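Long-range contacts in beta-catenin homolog sys-1 (Caenorhabditis elegans, PDB 3C2G), which acts as a transcriptional coregulator in the Wnt asymmetry pathway, binding the TCF factor POP-1 directly and activating or repressing target genes: residues A230-S235 and G287-V292; Q242-L247 and Q294-D299; T582-W587 and S614-N619. All coordinates share one frame; numbering follows the deposited sequence.

The three contacts differ in depth and in what they join. Contact 1 is a buried helix-to-helix interface, apolar in its side chains, between helices 224-239 and 285-292. Contact 2 joins the loops that follow those same two helices; its centre lies 15 Å from that of contact 1, nearer the surface, and there a tyrosine hydroxyl bonds across while prolines pack beside it. Contact 3 stands apart, its centre 69 and 71 Å from those of contacts 1 and 2 and on the opposite side of the chain's centre, where F616 and P617 near the chain terminus pack on A584, D585 and W587 of a short helical turn and the residue just after it.

Contact 1: residues A230-S235 and G287-V292; sequences AVMIGS and GAITTV
Helices 224-239 and 285-292 run side by side in nearly the same direction, their local axes crossing at 23° and coming within 10.0 Å, with I233 and A288 nearest across the gap at 7.0 Å between their CA atoms. M232, modelled as selenomethionine, reaches over from the first helix. Its chain stretches out to SE, which lies 4.2 Å from A288 CB and alongside I289, 4.4 Å from CG1. Beyond SE the chain turns at chi3 (47°) and the methyl CE points in among A288 and V292; it is modelled so close to V292 CG2 that its exact position is doubtful, but the neighbourhood of these residues is not in question. I233 adds a second point of touch: its CD1 lies 3.9 Å from V292 CG2 and 4.2 Å from A288 CB. V292 presents CG2 because that branch stands beside its backbone N, whereas CG1 is turned anti to it. The hydroxyls take no part across the interface. S235 OG bonds back to V231 O at 2.9 Å, and T291 OG1 to G287 O at 2.8 Å; in each case the carbonyl also receives the backbone N-H of the same residue, from the other face of its plane. Helix 251-270 closes one flank, with F264 against M232 and I260 against V292, while L307 and L308 of helix 298-311 pack on I289. Near-parallel helices layered in this way build the superhelix of an armadillo domain. Since the side chains that meet are all apolar, with the A288 carbonyl as a backbone neighbour, and the hydroxyls are spent on their own turns, the interface depends on shape and apolar burial rather than on any directed bond.

Contact 2: residues Q242-L247 and Q294-D299; sequences QNPETL and QYPNND
Q242 opens the contact through its backbone: its O accepts the Y295 hydroxyl at 3.1 Å, the bond arriving from above the carbonyl plane, 54° out of it. That oxygen lies at the edge of the Y295 ring, near its plane; with CG anti to the backbone N (chi1 -169°), Y295 carries its hydroxyl end there across the gap. N243 follows with an Asx turn, its OD1 taking the backbone N of E245 at 3.0 Å and so shaping the bend. P244 is the main apolar piece. Its CB lies 3.5 Å from Y295 OH, and its CG meets CG of P296 at 3.8 Å, the two proline rings crossing at about a right angle. P296 in turn rests its CD on one face of the Y295 ring, toward the rim, and forms the centre of an inverse gamma turn in which N297 N bonds to Y295 O at 2.7 Å. T246 then ties the bend together from within, OG1 donating almost straight in line with the carbonyl of N243, while N250 also bonds to that hydroxyl. L247 ends the walk with CD2 4.0 Å from N297 ND2, a loose touch. The other end of that amide is engaged as an N-cap, OD1 accepting from L300 N at the start of helix 298-311. These inter-helix loops of the armadillo domain meet where helices 224-239 and 285-292 run out, with Y295 also packing on Y236 and I239 of the former and on L253 of helix 251-270; no strand is present, and helices and their connecting loops surround it.

Contact 3: residues T582-W587 and S614-N619; sequences TRADIW and SRFPEN
A584 and F616 form the middle of this contact, their CA atoms 5.5 Å apart. The methyl of A584 sits over one face of the phenyl ring toward its rim, and lies 3.7 Å from R615 O, while A584 O approaches F616 CD1 to 3.4 Å at an oblique angle. With CG beside its backbone N (chi1 -69°), F616 directs its ring toward the helical turn, with CZ at the edge of the W587 indole, 4.2 Å from CE3 and near the indole plane. Next to this, P617 crosses D585 obliquely, its CG 3.2 Å from OD1, a van der Waals touch with no polar bond in it. An alanine in place of P617 would lack CG and CD, and would probably leave the D585 carboxylate without this apolar neighbour and the chain end more free to turn.

One shell out, the W587 backbone N bonds to R583 O at 2.9 Å, and the same oxygen lies over one face of the indole, toward its rim. R615 anchors the other segment: its guanidinium leaves the contact and makes a salt bridge through NE with D574, its side chain also packing on L577. The short helix 583-586 follows closely on helix 563-579, whose L577 touches W587, R583 and R615 alike. After helix 603-613 the chain terminus lies against this corner, at the C-terminal end of the armadillo domain, with I589 beside F616 just ahead of helix 591-598; the setting holds helices and loops but no strand.

Contact 1: residues A230-S235 and G287-V292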
loop_
_atom_site.group_PDB
_atom_site.type_symbol
_atom_site.label_atom_id
_atom_site.label_comp_id
_atom_site.label_asym_id
_atom_site.label_seq_id
_atom_site.Cartn_x
_atom_site.Cartn_y
_atom_site.Cartn_z
ATOM N N ALA A 230 7.198 -13.358 14.710
ATOM C CA ALA A 230 8.321 -14.046 15.346
ATOM C C ALA A 230 9.357 -14.485 14.298
ATOM O O ALA A 230 10.547 -14.540 14.589
ATOM C CB ALA A 230 7.850 -15.199 16.185
ATOM N N VAL A 231 8.892 -14.731 13.079
ATOM C CA VAL A 231 9.755 -15.072 11.957
ATOM C C VAL A 231 10.580 -13.856 11.497
ATOM O O VAL A 231 11.789 -13.973 11.270
ATOM C CB VAL A 231 8.934 -15.698 10.772
ATOM C CG1 VAL A 231 9.774 -15.829 9.520
ATOM C CG2 VAL A 231 8.345 -17.050 11.169
HETATM N N MSE A 232 9.920 -12.711 11.340
HETATM C CA MSE A 232 10.589 -11.424 11.112
HETATM C C MSE A 232 11.746 -11.241 12.101
HETATM O O MSE A 232 12.874 -10.952 11.719
HETATM C CB MSE A 232 9.602 -10.301 11.381
HETATM C CG MSE A 232 9.056 -9.497 10.218
HETATM SE SE MSE A 232 8.185 -7.915 11.087
HETATM C CE MSE A 232 9.642 -7.484 12.284
ATOM N N ILE A 233 11.437 -11.425 13.379
ATOM C CA ILE A 233 12.340 -11.103 14.459
ATOM C C ILE A 233 13.452 -12.125 14.618
ATOM O O ILE A 233 14.606 -11.753 14.808
ATOM C CB ILE A 233 11.570 -10.883 15.783
ATOM C CG1 ILE A 233 10.738 -9.607 15.677
ATOM C CG2 ILE A 233 12.518 -10.802 16.982
ATOM C CD1 ILE A 233 11.569 -8.332 15.455
ATOM N N GLY A 234 13.094 -13.401 14.565
ATOM C CA GLY A 234 14.059 -14.480 14.477
ATOM C C GLY A 234 15.067 -14.297 13.354
ATOM O O GLY A 234 16.257 -14.498 13.557
ATOM N N SER A 235 14.607 -13.906 12.173
ATOM C CA SER A 235 15.531 -13.647 11.072
ATOM C C SER A 235 16.382 -12.420 11.365
ATOM O O SER A 235 17.602 -12.433 11.129
ATOM C CB SER A 235 14.798 -13.466 9.737
ATOM O OG SER A 235 13.938 -14.557 9.437
ATOM N N GLY A 287 6.509 -1.824 16.376
ATOM C CA GLY A 287 7.808 -1.994 17.015
ATOM C C GLY A 287 8.678 -3.021 16.294
ATOM O O GLY A 287 9.882 -2.824 16.132
ATOM N N ALA A 288 8.068 -4.120 15.866
ATOM C CA ALA A 288 8.778 -5.172 15.151
ATOM C C ALA A 288 9.352 -4.657 13.824
ATOM O O ALA A 288 10.535 -4.823 13.543
ATOM C CB ALA A 288 7.867 -6.357 14.923
ATOM N N ILE A 289 8.517 -4.017 13.022
ATOM C CA ILE A 289 8.978 -3.450 11.764
ATOM C C ILE A 289 10.150 -2.484 11.950
ATOM O O ILE A 289 11.150 -2.577 11.239
ATOM C CB ILE A 289 7.841 -2.740 11.019
ATOM C CG1 ILE A 289 6.759 -3.750 10.639
ATOM C CG2 ILE A 289 8.363 -2.058 9.763
ATOM C CD1 ILE A 289 5.502 -3.086 10.137
ATOM N N THR A 290 10.033 -1.575 12.913
ATOM C CA THR A 290 11.037 -0.544 13.083
ATOM C C THR A 290 12.353 -1.112 13.592
ATOM O O THR A 290 13.412 -0.587 13.240
ATOM C CB THR A 290 10.545 0.678 13.932
ATOM O OG1 THR A 290 10.261 0.259 15.259
ATOM C CG2 THR A 290 9.279 1.260 13.349
ATOM N N THR A 291 12.292 -2.186 14.384
ATOM C CA THR A 291 13.493 -2.899 14.836
ATOM C C THR A 291 14.240 -3.517 13.650
ATOM O O THR A 291 15.461 -3.409 13.552
ATOM C CB THR A 291 13.147 -4.030 15.834
ATOM O OG1 THR A 291 12.494 -3.477 16.979
ATOM C CG2 THR A 291 14.417 -4.792 16.308
ATOM N N VAL A 292 13.475 -4.144 12.755
ATOM C CA VAL A 292 14.006 -4.902 11.641
ATOM C C VAL A 292 14.623 -3.993 10.594
ATOM O O VAL A 292 15.665 -4.326 10.031
ATOM C CB VAL A 292 12.923 -5.839 11.030
ATOM C CG1 VAL A 292 13.325 -6.338 9.633
ATOM C CG2 VAL A 292 12.666 -7.025 11.970
#

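Contact 2: residues Q242-L247 and Q294-D299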
loop_
_atom_site.group_PDB
_atom_site.type_symbol
_atom_site.label_atom_id
_atom_site.label_comp_id
_atom_site.label_asym_id
_atom_site.label_seq_id
_atom_site.Cartn_x
_atom_site.Cartn_y
_atom_site.Cartn_z
ATOM N N GLN A 242 25.519 -9.068 11.097
ATOM C CA GLN A 242 26.192 -9.397 9.835
ATOM C C GLN A 242 26.504 -8.179 8.977
ATOM O O GLN A 242 25.638 -7.341 8.718
ATOM C CB GLN A 242 25.358 -10.379 9.014
ATOM C CG GLN A 242 25.085 -11.701 9.706
ATOM C CD GLN A 242 25.885 -12.832 9.118
ATOM O OE1 GLN A 242 27.116 -12.780 9.064
ATOM N NE2 GLN A 242 25.185 -13.872 8.664
ATOM N N ASN A 243 27.750 -8.101 8.521
ATOM C CA ASN A 243 28.170 -7.050 7.610
ATOM C C ASN A 243 27.529 -7.249 6.236
ATOM O O ASN A 243 27.708 -8.287 5.612
ATOM C CB ASN A 243 29.706 -6.996 7.522
ATOM C CG ASN A 243 30.211 -6.256 6.285
ATOM O OD1 ASN A 243 29.714 -5.188 5.917
ATOM N ND2 ASN A 243 31.221 -6.826 5.645
ATOM N N PRO A 244 26.776 -6.243 5.766
ATOM C CA PRO A 244 26.085 -6.335 4.477
ATOM C C PRO A 244 27.010 -6.348 3.253
ATOM O O PRO A 244 26.531 -6.533 2.128
ATOM C CB PRO A 244 25.221 -5.067 4.459
ATOM C CG PRO A 244 25.967 -4.101 5.311
ATOM C CD PRO A 244 26.521 -4.947 6.428
ATOM N N GLU A 245 28.309 -6.119 3.450
ATOM C CA GLU A 245 29.241 -6.136 2.309
ATOM C C GLU A 245 29.500 -7.564 1.815
ATOM O O GLU A 245 29.812 -7.766 0.655
ATOM C CB GLU A 245 30.555 -5.401 2.620
ATOM C CG GLU A 245 30.422 -3.882 2.836
ATOM C CD GLU A 245 29.581 -3.180 1.771
ATOM O OE1 GLU A 245 29.880 -3.315 0.564
ATOM O OE2 GLU A 245 28.617 -2.482 2.153
ATOM N N THR A 246 29.323 -8.538 2.702
ATOM C CA THR A 246 29.464 -9.951 2.390
ATOM C C THR A 246 28.310 -10.496 1.544
ATOM O O THR A 246 28.383 -11.617 1.037
ATOM C CB THR A 246 29.499 -10.788 3.668
ATOM O OG1 THR A 246 28.223 -10.700 4.304
ATOM C CG2 THR A 246 30.570 -10.301 4.631
ATOM N N LEU A 247 27.251 -9.706 1.389
ATOM C CA LEU A 247 26.027 -10.159 0.723
ATOM C C LEU A 247 26.241 -10.966 -0.569
ATOM O O LEU A 247 25.691 -12.063 -0.697
ATOM C CB LEU A 247 25.055 -8.993 0.492
ATOM C CG LEU A 247 23.661 -9.324 -0.049
ATOM C CD1 LEU A 247 22.935 -10.323 0.852
ATOM C CD2 LEU A 247 22.847 -8.055 -0.214
ATOM N N GLN A 294 16.327 -1.493 10.941
ATOM C CA GLN A 294 17.672 -1.021 11.304
ATOM C C GLN A 294 18.744 -1.706 10.450
ATOM O O GLN A 294 19.867 -1.220 10.381
ATOM C CB GLN A 294 17.979 -1.258 12.792
ATOM C CG GLN A 294 17.059 -0.525 13.767
ATOM C CD GLN A 294 17.245 -0.966 15.230
ATOM O OE1 GLN A 294 17.544 -0.140 16.096
ATOM N NE2 GLN A 294 17.060 -2.256 15.507
ATOM N N TYR A 295 18.423 -2.833 9.810
ATOM C CA TYR A 295 19.416 -3.512 8.983
ATOM C C TYR A 295 19.681 -2.755 7.677
ATOM O O TYR A 295 18.761 -2.479 6.925
ATOM C CB TYR A 295 19.072 -4.976 8.698
ATOM C CG TYR A 295 20.254 -5.684 8.063
ATOM C CD1 TYR A 295 21.282 -6.199 8.856
ATOM C CD2 TYR A 295 20.380 -5.781 6.670
ATOM C CE1 TYR A 295 22.383 -6.810 8.298
ATOM C CE2 TYR A 295 21.493 -6.385 6.094
ATOM C CZ TYR A 295 22.493 -6.896 6.923
ATOM O OH TYR A 295 23.607 -7.505 6.389
ATOM N N PRO A 296 20.955 -2.444 7.391
ATOM C CA PRO A 296 21.234 -1.645 6.199
ATOM C C PRO A 296 21.093 -2.432 4.903
ATOM O O PRO A 296 22.075 -2.899 4.341
ATOM C CB PRO A 296 22.674 -1.165 6.415
ATOM C CG PRO A 296 23.294 -2.216 7.319
ATOM C CD PRO A 296 22.177 -2.809 8.142
ATOM N N ASN A 297 19.856 -2.559 4.442
ATOM C CA ASN A 297 19.546 -3.113 3.140
ATOM C C ASN A 297 18.285 -2.431 2.603
ATOM O O ASN A 297 17.212 -2.482 3.231
ATOM C CB ASN A 297 19.342 -4.625 3.239
ATOM C CG ASN A 297 18.890 -5.234 1.932
ATOM O OD1 ASN A 297 17.722 -5.130 1.552
ATOM N ND2 ASN A 297 19.815 -5.863 1.226
ATOM N N ASN A 298 18.415 -1.805 1.438
ATOM C CA ASN A 298 17.371 -0.947 0.904
ATOM C C ASN A 298 16.085 -1.639 0.477
ATOM O O ASN A 298 15.004 -1.059 0.599
ATOM C CB ASN A 298 17.934 -0.049 -0.206
ATOM C CG ASN A 298 18.957 0.936 0.328
ATOM O OD1 ASN A 298 19.173 1.018 1.544
ATOM N ND2 ASN A 298 19.593 1.685 -0.562
ATOM N N ASP A 299 16.180 -2.866 -0.018
ATOM C CA ASP A 299 14.973 -3.605 -0.374
ATOM C C ASP A 299 14.196 -3.913 0.887
ATOM O O ASP A 299 12.981 -3.781 0.934
ATOM C CB ASP A 299 15.310 -4.900 -1.128
ATOM C CG ASP A 299 15.713 -4.648 -2.584
ATOM O OD1 ASP A 299 15.262 -3.631 -3.169
ATOM O OD2 ASP A 299 16.476 -5.469 -3.149
#

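Contact 3: residues T582-W587 and S614-N619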
loop_
_atom_site.group_PDB
_atom_site.type_symbol
_atom_site.label_atom_id
_atom_site.label_comp_id
_atom_site.label_asym_id
_atom_site.label_seq_id
_atom_site.Cartn_x
_atom_site.Cartn_y
_atom_site.Cartn_z
ATOM N N THR A 582 -17.515 48.471 -9.651
ATOM C CA THR A 582 -18.000 48.288 -11.015
ATOM C C THR A 582 -18.138 46.819 -11.404
ATOM O O THR A 582 -18.838 46.502 -12.359
ATOM C CB THR A 582 -17.111 49.022 -12.061
ATOM O OG1 THR A 582 -15.833 48.391 -12.129
ATOM C CG2 THR A 582 -16.914 50.507 -11.707
ATOM N N ARG A 583 -17.483 45.923 -10.667
ATOM C CA ARG A 583 -17.646 44.483 -10.903
ATOM C C ARG A 583 -19.094 44.024 -10.753
ATOM O O ARG A 583 -19.493 43.011 -11.340
ATOM C CB ARG A 583 -16.739 43.656 -9.999
ATOM C CG ARG A 583 -15.351 43.526 -10.524
ATOM C CD ARG A 583 -14.525 42.615 -9.670
ATOM N NE ARG A 583 -13.155 43.108 -9.645
ATOM C CZ ARG A 583 -12.129 42.489 -9.082
ATOM N NH1 ARG A 583 -12.282 41.313 -8.477
ATOM N NH2 ARG A 583 -10.939 43.064 -9.126
ATOM N N ALA A 584 -19.874 44.786 -9.988
ATOM C CA ALA A 584 -21.288 44.494 -9.795
ATOM C C ALA A 584 -22.073 44.584 -11.097
ATOM O O ALA A 584 -22.966 43.777 -11.346
ATOM C CB ALA A 584 -21.883 45.426 -8.741
ATOM N N ASP A 585 -21.738 45.559 -11.931
ATOM C CA ASP A 585 -22.402 45.727 -13.217
ATOM C C ASP A 585 -21.912 44.734 -14.268
ATOM O O ASP A 585 -22.634 44.393 -15.210
ATOM C CB ASP A 585 -22.204 47.154 -13.705
ATOM C CG ASP A 585 -22.669 48.173 -12.688
ATOM O OD1 ASP A 585 -23.759 48.758 -12.906
ATOM O OD2 ASP A 585 -21.959 48.364 -11.663
ATOM N N ILE A 586 -20.679 44.278 -14.102
ATOM C CA ILE A 586 -20.056 43.372 -15.054
ATOM C C ILE A 586 -20.457 41.919 -14.812
ATOM O O ILE A 586 -20.667 41.176 -15.770
ATOM C CB ILE A 586 -18.535 43.522 -15.025
ATOM C CG1 ILE A 586 -18.165 44.975 -15.328
ATOM C CG2 ILE A 586 -17.871 42.560 -16.006
ATOM C CD1 ILE A 586 -16.738 45.343 -14.955
ATOM N N TRP A 587 -20.574 41.524 -13.541
ATOM C CA TRP A 587 -20.955 40.155 -13.201
ATOM C C TRP A 587 -22.339 39.828 -13.726
ATOM O O TRP A 587 -23.140 40.715 -13.980
ATOM C CB TRP A 587 -20.926 39.909 -11.693
ATOM C CG TRP A 587 -19.563 39.851 -11.109
ATOM C CD1 TRP A 587 -18.400 39.700 -11.780
ATOM C CD2 TRP A 587 -19.225 39.911 -9.723
ATOM N NE1 TRP A 587 -17.354 39.680 -10.911
ATOM C CE2 TRP A 587 -17.830 39.802 -9.635
ATOM C CE3 TRP A 587 -19.967 40.044 -8.545
ATOM C CZ2 TRP A 587 -17.148 39.831 -8.412
ATOM C CZ3 TRP A 587 -19.287 40.066 -7.317
ATOM C CH2 TRP A 587 -17.895 39.961 -7.267
ATOM N N SER A 614 -27.807 45.145 -2.236
ATOM C CA SER A 614 -27.785 46.592 -2.448
ATOM C C SER A 614 -26.665 47.081 -3.374
ATOM O O SER A 614 -26.671 48.235 -3.798
ATOM C CB SER A 614 -27.712 47.331 -1.107
ATOM O OG SER A 614 -26.419 47.221 -0.532
ATOM N N ARG A 615 -25.709 46.210 -3.684
ATOM C CA ARG A 615 -24.575 46.575 -4.539
ATOM C C ARG A 615 -24.949 46.641 -6.021
ATOM O O ARG A 615 -24.327 47.381 -6.793
ATOM C CB ARG A 615 -23.419 45.584 -4.372
ATOM C CG ARG A 615 -22.944 45.364 -2.948
ATOM C CD ARG A 615 -21.868 46.333 -2.544
ATOM N NE ARG A 615 -21.316 45.973 -1.242
ATOM C CZ ARG A 615 -20.538 46.764 -0.514
ATOM N NH1 ARG A 615 -20.218 47.972 -0.959
ATOM N NH2 ARG A 615 -20.080 46.347 0.660
ATOM N N PHE A 616 -25.965 45.878 -6.406
ATOM C CA PHE A 616 -26.282 45.666 -7.815
ATOM C C PHE A 616 -27.199 46.721 -8.432
ATOM O O PHE A 616 -27.941 47.391 -7.715
ATOM C CB PHE A 616 -26.842 44.251 -8.003
ATOM C CG PHE A 616 -25.813 43.188 -7.792
ATOM C CD1 PHE A 616 -25.099 42.676 -8.871
ATOM C CD2 PHE A 616 -25.513 42.739 -6.510
ATOM C CE1 PHE A 616 -24.122 41.719 -8.679
ATOM C CE2 PHE A 616 -24.541 41.787 -6.309
ATOM C CZ PHE A 616 -23.840 41.272 -7.394
ATOM N N PRO A 617 -27.142 46.886 -9.769
ATOM C CA PRO A 617 -28.121 47.767 -10.414
ATOM C C PRO A 617 -29.562 47.327 -10.118
ATOM O O PRO A 617 -29.799 46.179 -9.720
ATOM C CB PRO A 617 -27.805 47.615 -11.907
ATOM C CG PRO A 617 -26.401 47.163 -11.953
ATOM C CD PRO A 617 -26.197 46.309 -10.745
ATOM N N GLU A 618 -30.509 48.244 -10.299
ATOM C CA GLU A 618 -31.917 47.955 -10.031
ATOM C C GLU A 618 -32.539 47.089 -11.131
ATOM O O GLU A 618 -33.489 46.340 -10.872
ATOM C CB GLU A 618 -32.719 49.250 -9.815
ATOM C CG GLU A 618 -34.060 49.045 -9.088
ATOM C CD GLU A 618 -33.962 48.055 -7.920
ATOM O OE1 GLU A 618 -33.255 48.348 -6.929
ATOM O OE2 GLU A 618 -34.591 46.977 -8.004
ATOM N N ASN A 619 -31.972 47.201 -12.338
ATOM C CA ASN A 619 -32.373 46.441 -13.534
ATOM C C ASN A 619 -33.656 45.613 -13.416
ATOM O O ASN A 619 -34.765 46.140 -13.567
ATOM C CB ASN A 619 -31.212 45.549 -14.004
#